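Side-chain contacts in hypothetical protein (Archaeoglobus fulgidus, PDB 2H6L), which is of unknown function but binds zinc and belongs to the PPC-domain family conserved in plants and prokaryotes: residues 28-33 and 86-91; 62-67 and 99-104. All blocks are in the same frame, centred on the assembly; numbering follows the deposited sequence.

Contact 1 (28-33 and 86-91); sequences EFLEEK and PFCHIH. With ZN (zinc ion), chain D.
Leu30 has CG anti to its carbonyl carbon (chi1 -58°) and chi2 near 180°, and these turns carry CD1 to the sulfur of Cys88, while CB, which points toward the strand, meets Pro86. Glu31, one residue further, leaves the helix with a similar first torsion but then bends at chi2 (-87°), and this kink brings its carboxylate up beside the CG-CD side of the proline ring. The two footholds differ in kind. Leu30 is purely apolar: its CB lies 4.0 Å from Pro86 CB, and its CD1 is 3.6 Å from Cys88 SG, a close fit of methyl against sulfur in the buried layer. Glu31 crosses the proline at about a right angle and puts OE1 3.1 Å from Pro86 CD, a van der Waals touch of a carboxylate oxygen on a ring carbon at the exposed border of the contact. Helix 22-33, the single helix of the chain, packs here against one face of the large antiparallel sheet; segment 28-33 runs at 147° to segment 86-91, roughly antiparallel, with a closest approach of the two axes of 8.6 Å. Leu30 also reaches Val79 on the neighbouring strand 70-82, and the backbone N of Cys88 is hydrogen-bonded to Glu27 of the same helix. Beyond Cys88 the strand leaves the helix and becomes metal-binding. His89 and His91, two residues apart, both give NE2 to the zinc ion, His89 NE2 at 2.2 Å from ZN, and His104 completes the histidine set. The ring of His89 is held from behind by a second shell, its ND1 hydrogen-bonded to Glu114 of the second subunit, while ND1 of His91 bonds to the backbone oxygen of Ile72 of that subunit.

Contact 2 (62-67 and 99-104); sequences VKKELM and EVYGGH. With ZN (zinc ion), chain D.
This is a small side-chain contact between two strands of the antiparallel sheet that are not partners in it: strand 60-66 and strand 99-110 both pair with strand 45-55, and Leu66 and Lys64 reach across to the ring of Tyr101. The centrepiece is a CH-pi contact. Leu66 CD2 sits 3.7 Å from the centroid of the Tyr101 ring and only 8° off its normal, so one methyl is set squarely over the middle of the face. The other methyl, CD1, lies towards the root of the ring, 4.0 Å from Tyr101 CG. Lys64 comes at the ring differently: chi1 to chi3 are all near 180°, and this extended run brings CE obliquely to 3.9 Å from Tyr101 CE1, the aliphatic part of the lysine doing the touching; the bend at chi4 (51°) then turns NZ. Between them lies strand 45-55, whose Ile51 also packs against Tyr101 and pairs through its backbone with Lys64; the side chains of strands 60-66 and 99-110 thus meet across strand 45-55. At its far end the tyrosine is tied down within its own strand. Its OH gives a hydrogen bond of 2.8 Å to Glu99 OE2, met on the anti side and 26° out of the carboxylate plane, which probably steadies the far end of the ring. Replacing Tyr101 by an alanine would probably strip Leu66 CD2 of the surface it rests on, and Glu99 OE2 of its hydroxyl partner. Three residues along, the same strand turns to metal binding: His104 ND1 holds the zinc ion at 2.1 Å, alongside His89 and His91. In between, Gly102 forms backbone hydrogen bonds with the second subunit.

In the fold
Contacts 1 and 2 have centres 21 Å apart, on opposite sides of the chain's centre, yet they converge on one zinc ion. Along the chain their segments alternate: 28-33, 62-67, 86-91, 99-104. The second segments lie on strands 85-96 and 99-110, consecutive in sequence and antiparallel neighbours in the main sheet, so His89 and His91 from one strand meet His104 from the next. Contact 1 packs the only helix on this sheet; contact 2 links strands 60-66 and 99-110 of that sheet through side chains, across strand 45-55. Both touch the second subunit of the three-chain assembly, so the metal site lies near a subunit interface.

Contact 1 (28-33 and 86-91)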
loop_
_atom_site.group_PDB
_atom_site.type_symbol
_atom_site.label_atom_id
_atom_site.label_comp_id
_atom_site.label_asym_id
_atom_site.label_seq_id
_atom_site.Cartn_x
_atom_site.Cartn_y
_atom_site.Cartn_z
ATOM N N GLU A 28 -20.943 0.831 -0.803
ATOM C CA GLU A 28 -22.112 0.278 -1.477
ATOM C C GLU A 28 -21.758 -1.104 -2.003
ATOM O O GLU A 28 -22.552 -2.040 -1.913
ATOM C CB GLU A 28 -22.560 1.189 -2.622
ATOM C CG GLU A 28 -23.203 2.488 -2.144
ATOM C CD GLU A 28 -23.491 3.454 -3.279
ATOM O OE1 GLU A 28 -24.177 3.053 -4.244
ATOM O OE2 GLU A 28 -23.032 4.614 -3.202
ATOM N N PHE A 29 -20.555 -1.234 -2.549
ATOM C CA PHE A 29 -20.107 -2.516 -3.064
ATOM C C PHE A 29 -20.096 -3.572 -1.955
ATOM O O PHE A 29 -20.590 -4.688 -2.135
ATOM C CB PHE A 29 -18.698 -2.387 -3.635
ATOM C CG PHE A 29 -18.093 -3.699 -4.019
ATOM C CD1 PHE A 29 -18.582 -4.409 -5.105
ATOM C CD2 PHE A 29 -17.056 -4.247 -3.268
ATOM C CE1 PHE A 29 -18.052 -5.650 -5.440
ATOM C CE2 PHE A 29 -16.516 -5.485 -3.593
ATOM C CZ PHE A 29 -17.016 -6.192 -4.684
ATOM N N LEU A 30 -19.524 -3.212 -0.809
ATOM C CA LEU A 30 -19.429 -4.122 0.328
ATOM C C LEU A 30 -20.798 -4.597 0.805
ATOM O O LEU A 30 -20.983 -5.782 1.095
ATOM C CB LEU A 30 -18.673 -3.442 1.480
ATOM C CG LEU A 30 -17.260 -2.969 1.106
ATOM C CD1 LEU A 30 -16.653 -2.105 2.211
ATOM C CD2 LEU A 30 -16.402 -4.188 0.845
ATOM N N GLU A 31 -21.751 -3.672 0.897
ATOM C CA GLU A 31 -23.107 -4.006 1.338
ATOM C C GLU A 31 -23.742 -4.996 0.364
ATOM O O GLU A 31 -24.388 -5.962 0.767
ATOM C CB GLU A 31 -23.973 -2.741 1.410
ATOM C CG GLU A 31 -23.539 -1.716 2.456
ATOM C CD GLU A 31 -24.145 -1.971 3.831
ATOM O OE1 GLU A 31 -24.071 -3.122 4.315
ATOM O OE2 GLU A 31 -24.691 -1.016 4.431
ATOM N N GLU A 32 -23.542 -4.747 -0.925
ATOM C CA GLU A 32 -24.090 -5.603 -1.969
ATOM C C GLU A 32 -23.540 -7.018 -1.906
ATOM O O GLU A 32 -24.276 -7.992 -2.089
ATOM C CB GLU A 32 -23.799 -4.992 -3.339
ATOM C CG GLU A 32 -24.081 -5.914 -4.509
ATOM C CD GLU A 32 -23.804 -5.252 -5.839
ATOM O OE1 GLU A 32 -22.666 -4.772 -6.035
ATOM O OE2 GLU A 32 -24.724 -5.211 -6.687
ATOM N N LYS A 33 -22.243 -7.137 -1.648
ATOM C CA LYS A 33 -21.607 -8.447 -1.572
ATOM C C LYS A 33 -21.652 -9.029 -0.168
ATOM O O LYS A 33 -21.380 -10.207 0.025
ATOM C CB LYS A 33 -20.148 -8.361 -2.033
ATOM C CG LYS A 33 -19.980 -7.994 -3.495
ATOM C CD LYS A 33 -20.580 -9.058 -4.406
ATOM C CE LYS A 33 -20.530 -8.634 -5.869
ATOM N NZ LYS A 33 -21.145 -9.658 -6.768
ATOM N N PRO A 86 -20.823 -2.775 7.226
ATOM C CA PRO A 86 -19.433 -2.620 6.785
ATOM C C PRO A 86 -18.954 -1.167 6.839
ATOM O O PRO A 86 -19.566 -0.268 6.259
ATOM C CB PRO A 86 -19.450 -3.204 5.370
ATOM C CG PRO A 86 -20.892 -3.074 4.946
ATOM C CD PRO A 86 -21.642 -3.426 6.193
ATOM N N PHE A 87 -17.854 -0.951 7.551
ATOM C CA PHE A 87 -17.292 0.382 7.712
ATOM C C PHE A 87 -15.849 0.456 7.203
ATOM O O PHE A 87 -15.012 -0.366 7.572
ATOM C CB PHE A 87 -17.337 0.772 9.185
ATOM C CG PHE A 87 -16.711 2.099 9.474
ATOM C CD1 PHE A 87 -17.363 3.278 9.138
ATOM C CD2 PHE A 87 -15.459 2.171 10.075
ATOM C CE1 PHE A 87 -16.782 4.512 9.396
ATOM C CE2 PHE A 87 -14.865 3.399 10.337
ATOM C CZ PHE A 87 -15.529 4.575 9.998
ATOM N N CYS A 88 -15.566 1.445 6.358
ATOM C CA CYS A 88 -14.229 1.617 5.795
ATOM C C CYS A 88 -13.358 2.581 6.596
ATOM O O CYS A 88 -13.806 3.652 6.994
ATOM C CB CYS A 88 -14.307 2.136 4.350
ATOM S SG CYS A 88 -15.044 1.021 3.129
ATOM N N HIS A 89 -12.109 2.178 6.829
ATOM C CA HIS A 89 -11.126 3.003 7.515
ATOM C C HIS A 89 -10.010 3.119 6.490
ATOM O O HIS A 89 -9.281 2.160 6.251
ATOM C CB HIS A 89 -10.578 2.320 8.762
ATOM C CG HIS A 89 -9.591 3.160 9.510
ATOM N ND1 HIS A 89 -8.885 2.695 10.600
ATOM C CD2 HIS A 89 -9.199 4.443 9.326
ATOM C CE1 HIS A 89 -8.101 3.655 11.052
ATOM N NE2 HIS A 89 -8.271 4.728 10.299
ATOM N N ILE A 90 -9.867 4.293 5.894
ATOM C CA ILE A 90 -8.865 4.479 4.854
ATOM C C ILE A 90 -7.934 5.657 5.055
ATOM O O ILE A 90 -8.357 6.739 5.454
ATOM C CB ILE A 90 -9.550 4.670 3.482
ATOM C CG1 ILE A 90 -10.497 3.506 3.210
ATOM C CG2 ILE A 90 -8.493 4.802 2.379
ATOM C CD1 ILE A 90 -11.476 3.772 2.084
ATOM N N HIS A 91 -6.657 5.441 4.759
ATOM C CA HIS A 91 -5.669 6.499 4.849
ATOM C C HIS A 91 -5.144 6.716 3.438
ATOM O O HIS A 91 -5.027 5.766 2.662
ATOM C CB HIS A 91 -4.534 6.114 5.802
ATOM C CG HIS A 91 -4.860 6.346 7.247
ATOM N ND1 HIS A 91 -3.892 6.516 8.213
ATOM C CD2 HIS A 91 -6.050 6.460 7.884
ATOM C CE1 HIS A 91 -4.470 6.729 9.382
ATOM N NE2 HIS A 91 -5.779 6.700 9.209
HETATM ZN ZN ZN D . -7.564 6.805 10.490
#

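Contact 2 (62-67 and 99-104)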
loop_
_atom_site.group_PDB
_atom_site.type_symbol
_atom_site.label_atom_id
_atom_site.label_comp_id
_atom_site.label_asym_id
_atom_site.label_seq_id
_atom_site.Cartn_x
_atom_site.Cartn_y
_atom_site.Cartn_z
ATOM N N VAL A 62 -8.971 16.613 12.909
ATOM C CA VAL A 62 -8.760 17.955 12.391
ATOM C C VAL A 62 -8.709 17.743 10.886
ATOM O O VAL A 62 -7.745 17.187 10.371
ATOM C CB VAL A 62 -7.420 18.534 12.871
ATOM C CG1 VAL A 62 -7.204 19.909 12.281
ATOM C CG2 VAL A 62 -7.402 18.602 14.398
ATOM N N LYS A 63 -9.748 18.176 10.182
ATOM C CA LYS A 63 -9.804 17.966 8.746
ATOM C C LYS A 63 -9.271 19.082 7.868
ATOM O O LYS A 63 -9.170 20.242 8.277
ATOM C CB LYS A 63 -11.235 17.614 8.324
ATOM C CG LYS A 63 -12.294 18.621 8.738
ATOM C CD LYS A 63 -13.683 18.190 8.271
ATOM C CE LYS A 63 -14.088 16.850 8.868
ATOM N NZ LYS A 63 -15.409 16.376 8.355
ATOM N N LYS A 64 -8.910 18.698 6.649
ATOM C CA LYS A 64 -8.386 19.621 5.661
ATOM C C LYS A 64 -9.155 19.405 4.364
ATOM O O LYS A 64 -9.366 18.268 3.935
ATOM C CB LYS A 64 -6.891 19.372 5.428
ATOM C CG LYS A 64 -6.264 20.343 4.440
ATOM C CD LYS A 64 -4.777 20.095 4.252
ATOM C CE LYS A 64 -4.179 21.155 3.348
ATOM N NZ LYS A 64 -4.559 22.516 3.822
ATOM N N GLU A 65 -9.594 20.501 3.759
ATOM C CA GLU A 65 -10.338 20.431 2.512
ATOM C C GLU A 65 -9.390 20.700 1.373
ATOM O O GLU A 65 -8.521 21.561 1.472
ATOM C CB GLU A 65 -11.460 21.469 2.493
ATOM C CG GLU A 65 -12.671 21.083 3.317
ATOM C CD GLU A 65 -13.701 22.191 3.373
ATOM O OE1 GLU A 65 -13.548 23.107 4.212
ATOM O OE2 GLU A 65 -14.656 22.153 2.566
ATOM N N LEU A 66 -9.557 19.943 0.300
ATOM C CA LEU A 66 -8.731 20.088 -0.887
ATOM C C LEU A 66 -9.662 20.130 -2.085
ATOM O O LEU A 66 -10.234 19.111 -2.461
ATOM C CB LEU A 66 -7.784 18.899 -1.020
ATOM C CG LEU A 66 -6.698 18.764 0.048
ATOM C CD1 LEU A 66 -6.119 17.364 -0.010
ATOM C CD2 LEU A 66 -5.612 19.821 -0.172
HETATM N N MSE A 67 -9.824 21.311 -2.668
HETATM C CA MSE A 67 -10.691 21.468 -3.823
HETATM C C MSE A 67 -9.870 21.678 -5.090
HETATM O O MSE A 67 -10.043 22.656 -5.824
HETATM C CB MSE A 67 -11.669 22.625 -3.597
HETATM C CG MSE A 67 -12.707 22.335 -2.509
HETATM SE SE MSE A 67 -13.936 23.796 -2.129
HETATM C CE MSE A 67 -15.125 23.606 -3.646
ATOM N N GLU A 99 4.025 18.248 -4.345
ATOM C CA GLU A 99 2.885 18.734 -3.571
ATOM C C GLU A 99 2.152 17.511 -3.044
ATOM O O GLU A 99 1.353 16.902 -3.755
ATOM C CB GLU A 99 1.943 19.553 -4.458
ATOM C CG GLU A 99 0.859 20.317 -3.696
ATOM C CD GLU A 99 -0.191 20.919 -4.618
ATOM O OE1 GLU A 99 0.149 21.254 -5.770
ATOM O OE2 GLU A 99 -1.355 21.068 -4.193
ATOM N N VAL A 100 2.428 17.146 -1.797
ATOM C CA VAL A 100 1.798 15.970 -1.218
ATOM C C VAL A 100 1.059 16.242 0.084
ATOM O O VAL A 100 1.545 16.964 0.950
ATOM C CB VAL A 100 2.837 14.859 -0.967
ATOM C CG1 VAL A 100 2.151 13.619 -0.425
ATOM C CG2 VAL A 100 3.579 14.543 -2.263
ATOM N N TYR A 101 -0.120 15.640 0.205
ATOM C CA TYR A 101 -0.965 15.774 1.388
ATOM C C TYR A 101 -1.273 14.351 1.822
ATOM O O TYR A 101 -1.253 13.439 0.998
ATOM C CB TYR A 101 -2.281 16.467 1.033
ATOM C CG TYR A 101 -2.124 17.808 0.363
ATOM C CD1 TYR A 101 -1.814 18.950 1.100
ATOM C CD2 TYR A 101 -2.310 17.942 -1.010
ATOM C CE1 TYR A 101 -1.697 20.196 0.480
ATOM C CE2 TYR A 101 -2.197 19.178 -1.636
ATOM C CZ TYR A 101 -1.895 20.299 -0.890
ATOM O OH TYR A 101 -1.820 21.517 -1.506
ATOM N N GLY A 102 -1.550 14.149 3.104
ATOM C CA GLY A 102 -1.856 12.808 3.564
ATOM C C GLY A 102 -2.657 12.785 4.848
ATOM O O GLY A 102 -2.624 13.743 5.621
ATOM N N GLY A 103 -3.381 11.695 5.076
ATOM C CA GLY A 103 -4.157 11.584 6.296
ATOM C C GLY A 103 -5.297 10.595 6.256
ATOM O O GLY A 103 -5.385 9.743 5.367
ATOM N N HIS A 104 -6.165 10.714 7.254
ATOM C CA HIS A 104 -7.350 9.886 7.377
ATOM C C HIS A 104 -8.283 10.408 6.277
ATOM O O HIS A 104 -8.460 11.617 6.131
ATOM C CB HIS A 104 -7.976 10.106 8.761
ATOM C CG HIS A 104 -9.181 9.262 9.030
ATOM N ND1 HIS A 104 -9.120 8.072 9.722
ATOM C CD2 HIS A 104 -10.481 9.429 8.682
ATOM C CE1 HIS A 104 -10.328 7.540 9.787
ATOM N NE2 HIS A 104 -11.170 8.344 9.162
HETATM ZN ZN ZN D . -7.564 6.805 10.490
#